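Local atomic coordinates of putative Glycerophosphoryl diester phosphodiesterase (Silicibacter pomeroyi, PDB entry 3L12), a protein that belongs to the glycerophosphoryl diester phosphodiesterase family, adopts a TIM-barrel type of fold and holds a bound magnesium ion. Residues Pro298-Thr301 / Gln302-Ile306; Val276-Pro279 / Glu280-Arg283. One frame throughout, in Å; residues are numbered along the deposited sequence.

Contact 1 (Pro298-Thr301 / Gln302-Ile306)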
# COMPACT_ATOMS: atom_id res chain seq x y z
N PRO A 298 -4.77 -2.82 6.86
CA PRO A 298 -4.73 -1.75 7.90
C PRO A 298 -5.49 -0.49 7.51
O PRO A 298 -6.16 0.08 8.38
CB PRO A 298 -3.23 -1.46 8.07
CG PRO A 298 -2.51 -2.46 7.30
CD PRO A 298 -3.42 -3.28 6.47
N GLY A 299 -5.43 -0.04 6.25
CA GLY A 299 -6.17 1.17 5.89
C GLY A 299 -7.66 0.99 6.08
O GLY A 299 -8.33 1.90 6.54
N ARG A 300 -8.20 -0.15 5.63
CA ARG A 300 -9.62 -0.47 5.79
C ARG A 300 -10.01 -0.40 7.24
O ARG A 300 -11.08 0.16 7.59
CB ARG A 300 -9.86 -1.87 5.22
CG ARG A 300 -11.30 -2.31 5.36
CD ARG A 300 -11.48 -3.75 4.86
NE ARG A 300 -11.15 -3.81 3.42
CZ ARG A 300 -11.03 -4.95 2.74
NH1 ARG A 300 -11.12 -6.14 3.36
NH2 ARG A 300 -10.79 -4.92 1.44
N THR A 301 -9.16 -0.98 8.10
CA THR A 301 -9.38 -1.01 9.55
C THR A 301 -9.32 0.38 10.13
O THR A 301 -10.18 0.80 10.94
CB THR A 301 -8.40 -1.97 10.21
OG1 THR A 301 -8.61 -3.29 9.67
CG2 THR A 301 -8.67 -2.01 11.73
N GLN A 302 -8.30 1.14 9.77
CA GLN A 302 -8.21 2.55 10.21
C GLN A 302 -9.47 3.32 9.88
O GLN A 302 -10.00 4.05 10.72
CB GLN A 302 -7.05 3.23 9.52
CG GLN A 302 -5.65 2.80 9.98
CD GLN A 302 -4.52 3.29 9.07
OE1 GLN A 302 -4.73 3.83 7.96
NE2 GLN A 302 -3.30 3.07 9.53
N ARG A 303 -9.94 3.19 8.63
CA ARG A 303 -11.13 3.95 8.21
C ARG A 303 -12.41 3.59 8.98
O ARG A 303 -13.21 4.47 9.31
CB ARG A 303 -11.29 3.82 6.70
CG ARG A 303 -10.27 4.64 5.96
CD ARG A 303 -10.61 6.19 5.94
NE ARG A 303 -11.88 6.34 5.25
CZ ARG A 303 -12.04 6.32 3.94
NH1 ARG A 303 -10.99 6.47 3.12
NH2 ARG A 303 -13.26 6.23 3.45
N ILE A 304 -12.53 2.34 9.32
CA ILE A 304 -13.68 1.88 10.13
C ILE A 304 -13.55 2.43 11.55
O ILE A 304 -14.51 2.97 12.07
CB ILE A 304 -13.85 0.36 10.11
CG1 ILE A 304 -14.41 -0.08 8.75
CG2 ILE A 304 -14.74 -0.09 11.24
CD1 ILE A 304 -14.22 -1.52 8.47
N LEU A 305 -12.34 2.42 12.11
CA LEU A 305 -12.15 3.01 13.46
C LEU A 305 -12.46 4.50 13.45
O LEU A 305 -13.20 5.00 14.30
CB LEU A 305 -10.78 2.70 14.05
CG LEU A 305 -10.47 1.22 14.29
CD1 LEU A 305 -9.02 1.00 14.72
CD2 LEU A 305 -11.42 0.61 15.34
N ILE A 306 -11.96 5.22 12.45
CA ILE A 306 -12.28 6.64 12.34
C ILE A 306 -13.80 6.88 12.19
O ILE A 306 -14.35 7.77 12.80
CB ILE A 306 -11.54 7.30 11.13
CG1 ILE A 306 -10.02 7.36 11.33
CG2 ILE A 306 -12.12 8.68 10.79
CD1 ILE A 306 -9.56 8.10 12.56
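Q302 N donates to P298 O over 2.8 Å, an almost straight bond (171° at the hydrogen) and one of the i to i+4 backbone bonds in the first turns of helix 298-307. The following residues repeat the step of four: R303 N reaches G299 O at 2.9 Å, and L305 N reaches T301 O at 2.9 Å. I304 N is held by R300 O in the same way, a little longer and more bent.

Around these carbonyls the side chains pack by their first carbons. Q302 CG, placed beside its own backbone N (chi1 -71°), sits 3.2 Å from P298 O, and the extended chain then carries the amide along the start of the helix until OE1 is 3.7 Å from G299 CA. Both ends of the amide are used, OE1 by F120 N of the second subunit and NE2 by A44 O, which should fix its rotation. R303 CG rests 3.4 Å from G299 O; the chain then bends at chi2 and chi3, turning the guanidinium away from G299 toward G112 O of the second subunit. R300, in contrast, runs straight out from the helix before bending near its end, and its NE forms a salt bridge with D117 of that subunit. I304 CD1 comes to 4.3 Å from R300 CG, and one step round the helix T301 CG2 meets L305 CD1 equally loosely. T301 turns OG1 back beside its own N (chi1 -61°), where it is hydrogen-bonded to Y297 O and to T295 OG1.

The helix thus lies between the second subunit and its own barrel, with T301 and L305 on V20 of strand 19-23, and T301 and I304 against helix 279-288.

Contact 2 (Val276-Pro279 / Glu280-Arg283)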
# COMPACT_ATOMS: atom_id res chain seq x y z
N VAL A 276 -8.63 -10.00 10.98
CA VAL A 276 -9.98 -9.46 10.74
C VAL A 276 -9.91 -8.55 9.55
O VAL A 276 -9.27 -7.48 9.60
CB VAL A 276 -10.56 -8.76 12.03
CG1 VAL A 276 -12.05 -8.57 11.92
CG2 VAL A 276 -10.20 -9.50 13.39
N ASN A 277 -10.63 -8.91 8.48
CA ASN A 277 -10.55 -8.22 7.20
C ASN A 277 -11.86 -7.69 6.67
O ASN A 277 -11.89 -6.64 6.06
CB ASN A 277 -9.95 -9.15 6.15
CG ASN A 277 -8.51 -9.53 6.45
OD1 ASN A 277 -7.79 -8.79 7.16
ND2 ASN A 277 -8.04 -10.66 5.85
N GLU A 278 -12.97 -8.39 6.87
CA GLU A 278 -14.22 -7.89 6.29
C GLU A 278 -14.77 -6.75 7.14
O GLU A 278 -14.71 -6.78 8.38
CB GLU A 278 -15.22 -9.02 6.21
CG GLU A 278 -14.71 -10.18 5.36
CD GLU A 278 -14.34 -9.79 3.93
OE1 GLU A 278 -15.03 -8.93 3.37
OE2 GLU A 278 -13.31 -10.27 3.38
N PRO A 279 -15.31 -5.72 6.49
CA PRO A 279 -15.79 -4.55 7.23
C PRO A 279 -16.74 -4.82 8.38
O PRO A 279 -16.58 -4.23 9.48
CB PRO A 279 -16.44 -3.71 6.13
CG PRO A 279 -15.88 -4.17 4.90
CD PRO A 279 -15.34 -5.52 5.04
N GLU A 280 -17.73 -5.69 8.19
CA GLU A 280 -18.67 -6.00 9.27
C GLU A 280 -17.97 -6.72 10.44
O GLU A 280 -18.43 -6.59 11.57
CB GLU A 280 -19.88 -6.84 8.78
CG GLU A 280 -20.87 -6.17 7.78
CD GLU A 280 -21.64 -7.19 6.88
OE1 GLU A 280 -22.80 -6.92 6.47
OE2 GLU A 280 -21.06 -8.28 6.58
N ASP A 281 -16.92 -7.49 10.16
CA ASP A 281 -16.14 -8.19 11.21
C ASP A 281 -15.27 -7.20 11.97
O ASP A 281 -15.22 -7.23 13.19
CB ASP A 281 -15.29 -9.30 10.62
CG ASP A 281 -16.13 -10.44 9.97
OD1 ASP A 281 -17.29 -10.67 10.36
OD2 ASP A 281 -15.58 -11.08 9.04
N ILE A 282 -14.66 -6.30 11.23
CA ILE A 282 -13.82 -5.24 11.88
C ILE A 282 -14.67 -4.43 12.83
O ILE A 282 -14.35 -4.26 14.02
CB ILE A 282 -13.12 -4.37 10.84
CG1 ILE A 282 -12.12 -5.19 10.02
CG2 ILE A 282 -12.42 -3.17 11.50
CD1 ILE A 282 -11.66 -4.51 8.72
N ARG A 283 -15.83 -3.97 12.33
CA ARG A 283 -16.77 -3.22 13.14
C ARG A 283 -17.24 -4.00 14.37
O ARG A 283 -17.26 -3.46 15.46
CB ARG A 283 -17.97 -2.77 12.27
CG ARG A 283 -18.96 -1.91 12.97
CD ARG A 283 -19.93 -1.28 11.98
NE ARG A 283 -19.30 -0.32 11.09
CZ ARG A 283 -19.17 0.99 11.35
NH1 ARG A 283 -19.69 1.54 12.43
NH2 ARG A 283 -18.58 1.77 10.46
O HOH W 1 -12.87 -10.86 8.41
O HOH W 2 -18.24 -1.63 8.76
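E278 O is gripped by two backbone donors: I282 N at 2.9 Å in a nearly straight bond (165°), and D281 N in a weak, strongly bent one. E278 occupies the N-cap; P279, with no N-H to satisfy, takes the first helical position. A water accepts from E278 N at 2.9 Å and donates to D281 OD2 at 2.8 Å, bridging what would be one direct bond of a capping box, from the N3 carboxylate to the N-cap N-H. The other oxygen, D281 OD1, forms a salt bridge with R284.

This cap begins the helix after strand 270-273 in the alternating beta/alpha order of a TIM barrel. V276 CG1, swung anti to the backbone N (chi1 -163°), lies against the helical backbone, 3.5 Å from I282 N, and also touches I282 CG1; I282 CD1 lies 3.4 Å from N277 O. N277 O accepts a hydrogen bond from R300 NH1, and the N277 amide binds D296 through ND2 and T295 OG1 through OD1.

P279 O takes R283 N at 3.0 Å and, weakly, a second water, which lies in plane at the edge of the R283 guanidinium and accepts from NE at 2.9 Å. R283 NH2 pairs with D307.

Overall arrangement
Following the chain from the N terminus, contact 2 comes first: it turns the loop after strand 270-273 into helix 279-288. That helix is the crossover to the parallel neighbour strand 292-295, which also pairs with strand 19-23 and so joins the last strand to the first around the barrel. Contact 1 then lies in helix 298-307 just beyond strand 292-295. The two contacts are in series, neither nested nor crossed, and each closes only a local turn. Their centres are only about 10 Å apart, since helix 279-288 and helix 298-307 touch: I304 CD1 lies 3.6 Å from P279 CA, and I304 CG2 meets I282 CG2. R300 of contact 1 adds a polar tie to N277 of contact 2.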